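Local atomic coordinates of tudor and KH domain-containing protein homolog (Drosophila melanogaster, PDB entry 5YGB), a protein that takes part in piRNA metabolism and transposon repression, probably by recruiting Piwi proteins such as AGO3 and piwi to the piRNA biogenesis machinery in the nuage. Residues V77-N82 with K87-D92; E151-V156 with L203-L208. The protein carries 1 engineered substitution. One frame throughout, in Å; residues are numbered along the deposited sequence.

Contact 1: residues V77-N82 with K87-D92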
loop_
_atom_site.group_PDB
_atom_site.type_symbol
_atom_site.label_atom_id
_atom_site.label_comp_id
_atom_site.label_asym_id
_atom_site.label_seq_id
_atom_site.Cartn_x
_atom_site.Cartn_y
_atom_site.Cartn_z
ATOM N N VAL A 77 -8.775 -2.073 -9.875
ATOM C CA VAL A 77 -7.958 -1.385 -10.867
ATOM C C VAL A 77 -7.946 -2.101 -12.215
ATOM O O VAL A 77 -7.548 -1.503 -13.217
ATOM C CB VAL A 77 -6.521 -1.164 -10.366
ATOM C CG1 VAL A 77 -6.546 -0.275 -9.116
ATOM C CG2 VAL A 77 -5.844 -2.470 -10.080
ATOM N N ASP A 78 -8.405 -3.351 -12.262
ATOM C CA ASP A 78 -8.516 -4.063 -13.536
ATOM C C ASP A 78 -9.434 -5.258 -13.349
ATOM O O ASP A 78 -9.596 -5.768 -12.234
ATOM C CB ASP A 78 -7.129 -4.504 -14.052
ATOM C CG ASP A 78 -7.055 -4.597 -15.575
ATOM O OD1 ASP A 78 -8.091 -4.458 -16.260
ATOM O OD2 ASP A 78 -5.930 -4.809 -16.084
ATOM N N ILE A 79 -10.046 -5.688 -14.446
ATOM C CA ILE A 79 -10.923 -6.848 -14.473
ATOM C C ILE A 79 -10.615 -7.628 -15.741
ATOM O O ILE A 79 -10.542 -7.046 -16.822
ATOM C CB ILE A 79 -12.416 -6.450 -14.464
ATOM C CG1 ILE A 79 -12.766 -5.599 -13.240
ATOM C CG2 ILE A 79 -13.301 -7.689 -14.531
ATOM C CD1 ILE A 79 -14.173 -5.055 -13.298
ATOM N N MET A 80 -10.429 -8.936 -15.621
ATOM C CA MET A 80 -10.092 -9.750 -16.782
ATOM C C MET A 80 -10.753 -11.109 -16.663
ATOM O O MET A 80 -11.122 -11.528 -15.565
ATOM C CB MET A 80 -8.580 -9.894 -16.902
ATOM C CG MET A 80 -7.929 -10.375 -15.636
ATOM S SD MET A 80 -6.538 -9.321 -15.215
ATOM C CE MET A 80 -7.389 -7.927 -14.515
ATOM N N PRO A 81 -10.934 -11.811 -17.792
ATOM C CA PRO A 81 -11.553 -13.128 -17.653
ATOM C C PRO A 81 -10.622 -14.129 -16.986
ATOM O O PRO A 81 -9.405 -14.051 -17.130
ATOM C CB PRO A 81 -11.849 -13.543 -19.099
ATOM C CG PRO A 81 -11.793 -12.279 -19.896
ATOM C CD PRO A 81 -10.794 -11.404 -19.202
ATOM N N ASN A 82 -11.219 -15.041 -16.230
ATOM C CA ASN A 82 -10.497 -16.198 -15.717
ATOM C C ASN A 82 -10.033 -17.062 -16.914
ATOM O O ASN A 82 -10.835 -17.262 -17.867
ATOM C CB ASN A 82 -11.405 -16.958 -14.771
ATOM C CG ASN A 82 -10.720 -18.132 -14.094
ATOM O OD1 ASN A 82 -10.225 -19.030 -14.757
ATOM N ND2 ASN A 82 -10.715 -18.135 -12.757
ATOM N N LYS A 87 -16.394 -17.556 -18.079
ATOM C CA LYS A 87 -17.625 -16.962 -17.550
ATOM C C LYS A 87 -17.410 -16.277 -16.197
ATOM O O LYS A 87 -18.330 -15.676 -15.638
ATOM C CB LYS A 87 -18.732 -18.017 -17.415
ATOM C CG LYS A 87 -18.216 -19.382 -17.070
ATOM C CD LYS A 87 -19.115 -20.487 -17.595
ATOM C CE LYS A 87 -18.435 -21.830 -17.549
ATOM N NZ LYS A 87 -16.990 -21.793 -17.983
ATOM N N GLU A 88 -16.201 -16.399 -15.661
ATOM C CA GLU A 88 -15.864 -15.737 -14.407
ATOM C C GLU A 88 -14.735 -14.743 -14.650
ATOM O O GLU A 88 -14.004 -14.846 -15.625
ATOM C CB GLU A 88 -15.466 -16.762 -13.335
ATOM C CG GLU A 88 -15.297 -16.162 -11.942
ATOM C CD GLU A 88 -15.030 -17.193 -10.863
ATOM O OE1 GLU A 88 -13.919 -17.765 -10.832
ATOM O OE2 GLU A 88 -15.937 -17.423 -10.035
ATOM N N GLN A 89 -14.608 -13.769 -13.760
ATOM C CA GLN A 89 -13.561 -12.768 -13.869
ATOM C C GLN A 89 -12.515 -12.928 -12.775
ATOM O O GLN A 89 -12.749 -13.597 -11.766
ATOM C CB GLN A 89 -14.177 -11.365 -13.830
ATOM C CG GLN A 89 -14.942 -11.029 -15.111
ATOM C CD GLN A 89 -15.888 -9.847 -14.966
ATOM O OE1 GLN A 89 -16.302 -9.489 -13.862
ATOM N NE2 GLN A 89 -16.218 -9.220 -16.091
ATOM N N VAL A 90 -11.350 -12.341 -13.021
ATOM C CA VAL A 90 -10.303 -12.184 -12.021
ATOM C C VAL A 90 -10.181 -10.683 -11.808
ATOM O O VAL A 90 -10.148 -9.923 -12.776
ATOM C CB VAL A 90 -8.960 -12.803 -12.477
ATOM C CG1 VAL A 90 -7.862 -12.551 -11.439
ATOM C CG2 VAL A 90 -9.126 -14.298 -12.726
ATOM N N ILE A 91 -10.150 -10.248 -10.553
ATOM C CA ILE A 91 -10.197 -8.823 -10.223
ATOM C C ILE A 91 -8.877 -8.371 -9.624
ATOM O O ILE A 91 -8.407 -8.946 -8.646
ATOM C CB ILE A 91 -11.337 -8.512 -9.224
ATOM C CG1 ILE A 91 -12.643 -9.164 -9.672
ATOM C CG2 ILE A 91 -11.490 -7.010 -8.999
ATOM C CD1 ILE A 91 -13.246 -8.539 -10.885
ATOM N N ASP A 92 -8.273 -7.358 -10.229
ATOM C CA ASP A 92 -7.051 -6.744 -9.721
ATOM C C ASP A 92 -7.447 -5.663 -8.702
ATOM O O ASP A 92 -8.072 -4.664 -9.074
ATOM C CB ASP A 92 -6.251 -6.160 -10.897
ATOM C CG ASP A 92 -4.863 -5.690 -10.516
ATOM O OD1 ASP A 92 -4.453 -5.866 -9.353
ATOM O OD2 ASP A 92 -4.169 -5.169 -11.421
HETATM O O HOH W 1 -3.905 -5.822 -14.159
HETATM O O HOH W 2 -11.800 -16.022 -10.967
#

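Contact 2: residues E151-V156 with L203-L208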
loop_
_atom_site.group_PDB
_atom_site.type_symbol
_atom_site.label_atom_id
_atom_site.label_comp_id
_atom_site.label_asym_id
_atom_site.label_seq_id
_atom_site.Cartn_x
_atom_site.Cartn_y
_atom_site.Cartn_z
ATOM N N GLU A 151 13.320 -3.392 3.270
ATOM C CA GLU A 151 12.263 -4.047 4.035
ATOM C C GLU A 151 12.681 -4.254 5.487
ATOM O O GLU A 151 11.874 -4.064 6.397
ATOM C CB GLU A 151 11.893 -5.387 3.395
ATOM C CG GLU A 151 11.157 -5.219 2.071
ATOM C CD GLU A 151 10.930 -6.525 1.338
ATOM O OE1 GLU A 151 11.784 -7.428 1.447
ATOM O OE2 GLU A 151 9.898 -6.641 0.647
ATOM N N GLU A 152 13.936 -4.643 5.698
ATOM C CA GLU A 152 14.470 -4.842 7.045
ATOM C C GLU A 152 14.541 -3.546 7.844
ATOM O O GLU A 152 14.121 -3.502 9.007
ATOM C CB GLU A 152 15.868 -5.465 6.973
ATOM C CG GLU A 152 15.907 -6.890 6.441
ATOM C CD GLU A 152 17.326 -7.435 6.343
ATOM O OE1 GLU A 152 17.899 -7.423 5.230
ATOM O OE2 GLU A 152 17.869 -7.870 7.381
ATOM N N LEU A 153 15.088 -2.496 7.241
ATOM C CA LEU A 153 15.252 -1.235 7.951
ATOM C C LEU A 153 13.901 -0.599 8.291
ATOM O O LEU A 153 13.747 0.057 9.327
ATOM C CB LEU A 153 16.090 -0.261 7.128
ATOM C CG LEU A 153 17.557 -0.663 6.925
ATOM C CD1 LEU A 153 18.263 0.314 5.987
ATOM C CD2 LEU A 153 18.283 -0.759 8.264
ATOM N N THR A 154 12.914 -0.798 7.425
ATOM C CA THR A 154 11.590 -0.240 7.683
ATOM C C THR A 154 10.706 -1.180 8.494
ATOM O O THR A 154 9.664 -0.758 8.987
ATOM C CB THR A 154 10.844 0.103 6.374
ATOM O OG1 THR A 154 10.669 -1.078 5.583
ATOM C CG2 THR A 154 11.596 1.157 5.570
ATOM N N GLU A 155 11.132 -2.439 8.633
ATOM C CA GLU A 155 10.315 -3.523 9.190
ATOM C C GLU A 155 8.878 -3.453 8.675
ATOM O O GLU A 155 7.907 -3.459 9.448
ATOM C CB GLU A 155 10.332 -3.512 10.719
ATOM C CG GLU A 155 10.162 -4.917 11.297
ATOM C CD GLU A 155 9.944 -4.938 12.795
ATOM O OE1 GLU A 155 10.219 -3.918 13.462
ATOM O OE2 GLU A 155 9.497 -5.989 13.303
ATOM N N VAL A 156 8.764 -3.414 7.354
ATOM C CA VAL A 156 7.492 -3.257 6.680
ATOM C C VAL A 156 6.437 -4.209 7.235
ATOM O O VAL A 156 6.709 -5.393 7.465
ATOM C CB VAL A 156 7.648 -3.464 5.152
ATOM C CG1 VAL A 156 8.383 -4.759 4.839
ATOM C CG2 VAL A 156 6.287 -3.414 4.468
ATOM N N LEU A 203 22.023 8.480 11.462
ATOM C CA LEU A 203 21.863 8.447 10.012
ATOM C C LEU A 203 20.447 8.050 9.645
ATOM O O LEU A 203 19.846 7.196 10.304
ATOM C CB LEU A 203 22.843 7.455 9.380
ATOM C CG LEU A 203 24.267 7.892 9.008
ATOM C CD1 LEU A 203 24.991 8.546 10.169
ATOM C CD2 LEU A 203 25.041 6.679 8.502
ATOM N N ASN A 204 19.919 8.643 8.587
ATOM C CA ASN A 204 18.612 8.227 8.102
ATOM C C ASN A 204 18.757 7.002 7.195
ATOM O O ASN A 204 19.875 6.555 6.922
ATOM C CB ASN A 204 17.892 9.387 7.400
ATOM C CG ASN A 204 18.607 9.874 6.155
ATOM O OD1 ASN A 204 19.131 9.091 5.368
ATOM N ND2 ASN A 204 18.620 11.189 5.965
ATOM N N ILE A 205 17.638 6.453 6.741
ATOM C CA ILE A 205 17.660 5.167 6.060
ATOM C C ILE A 205 18.366 5.258 4.694
ATOM O O ILE A 205 19.091 4.345 4.318
ATOM C CB ILE A 205 16.219 4.604 5.935
ATOM C CG1 ILE A 205 15.778 4.096 7.313
ATOM C CG2 ILE A 205 16.144 3.482 4.904
ATOM C CD1 ILE A 205 14.389 3.493 7.362
ATOM N N ALA A 206 18.198 6.367 3.977
ATOM C CA ALA A 206 18.934 6.592 2.733
ATOM C C ALA A 206 20.440 6.536 2.976
ATOM O O ALA A 206 21.182 5.901 2.220
ATOM C CB ALA A 206 18.558 7.930 2.122
ATOM N N ASP A 207 20.898 7.200 4.034
ATOM C CA ASP A 207 22.329 7.241 4.300
ATOM C C ASP A 207 22.840 5.888 4.781
ATOM O O ASP A 207 23.976 5.514 4.465
ATOM C CB ASP A 207 22.654 8.347 5.305
ATOM C CG ASP A 207 22.589 9.732 4.676
ATOM O OD1 ASP A 207 22.720 9.826 3.439
ATOM O OD2 ASP A 207 22.396 10.721 5.410
ATOM N N LEU A 208 22.025 5.147 5.524
ATOM C CA LEU A 208 22.391 3.782 5.891
ATOM C C LEU A 208 22.534 2.899 4.646
ATOM O O LEU A 208 23.495 2.136 4.528
ATOM C CB LEU A 208 21.363 3.188 6.850
ATOM C CG LEU A 208 21.382 3.753 8.264
ATOM C CD1 LEU A 208 20.175 3.254 9.044
ATOM C CD2 LEU A 208 22.676 3.366 8.977
#

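Contact 1: residues V77-N82 with K87-D92
V77-N82 and K87-D92 run antiparallel as the two arms of a beta hairpin, the strand axes 4.4 Å apart with their directions at 159°. M80 and V90 form a hydrogen-bonded pair, M80 N giving to V90 O and V90 N to M80 O at 2.7 Å. I79 faces I91 as a non-hydrogen-bonded pair, and N82 N continues the ladder to E88 O. At the other end V77 and D78 both oppose D92: V77 N donates to D92 O at 2.8 Å, D78 N reaches the same oxygen only weakly, and D92 N returns a bond to D78 O, a classic beta bulge.

On one face I79 and I91 lie side by side, I91 CD1 packing 3.7 Å from I79 CG2. With CG1 turned beside the backbone N (chi1 -58°), I79 CG2 stands anti to that nitrogen and lies 3.4 Å from Q89 CD. Were Q89 shortened to an alanine, the I79 methyl would probably lose its amide cover, with a gap opened beside it. On the face of D78, M80, V90 and D92, the bent M80 chain slants over V90 and brings CE to 4.2 Å from D92 CB. The carboxylates of D78 and D92, like charges 5.0 Å apart between their OD2 atoms, share a water that donates to both, which probably eases their repulsion. A second water accepts from N82 ND2 and donates to E88 OE1 and Q89 O, tying the N82 amide to the opposite arm, while N82 OD1 accepts from Y84 N within the turn.

I91 pairs onward with I104, so the hairpin belongs to the antiparallel sheet of the Tudor domain, its bulge lying where A178 touches V77, D78 and D92.

Contact 2: residues E151-V156 with L203-L208
L153 and I205 pass alongside one another, each side chain running toward the other's backbone, and between them they carry most of this wholly apolar contact. L153 CD1 comes to 4.0 Å from I205 CG2, so a leucine branch tip meets the branch methyl of the isoleucine. Farther back along the leucine, L153 CB lies 4.1 Å from I205 CD1, the end of the longer isoleucine arm. That arm is extended (chi2 -179°), which carries CD1 past the leucine to its base, where the carbonyl oxygen of L153 is also close by.

T154 meets the same arm from another direction: its side chain crosses that of I205 at about a right angle, and T154 CG2 touches I205 CD1 at 4.1 Å. The threonine's first torsion (chi1 60°) sets CG2 beside the backbone N and turns OG1 away to a hydrogen bond with F150 O, one turn back in its own helix, so the methyl faces I205 while the hydroxyl has its partner within the helix. L208, one turn beyond I205, adds a looser touch, its CB lying 4.3 Å from L153 CD1. The leucine methyl thus meets both I205 and L208 on the facing helix.

N204 caps the start of that helix, its OD1 accepting from D207 N at 2.9 Å with an N-H...O angle of 159°.

The contact joins the C-terminal end of helix 144-154 to the opening turn of helix 205-211. M209 also touches L153, T154 packs on V9 of strand 5-12, and I205 rests against L194 of strand 188-195. Both helices thus lie against the sheet containing these strands, consistent with the SN-like (OB-fold) half of an extended Tudor domain.

In the fold
The two contacts sit on opposite sides of the chain's centre, about 36 Å apart between their own centres, and share no secondary-structure element. Contact 1 belongs to the Tudor domain's antiparallel sheet and joins neighbours in sequence, strands 70-81 and 89-95 of one hairpin; contact 2 brings together helices 144-154 and 205-211, far apart along the chain, beside the mixed sheet that includes strands 5-12 and 188-195. Both are partly buried, yet their chemistry differs. Backbone hydrogen bonds dominate contact 1, with water and polar side chains toward its edges, whereas contact 2 has no hydrogen bond between its segments and buries much less surface, relying on a few aliphatic groups.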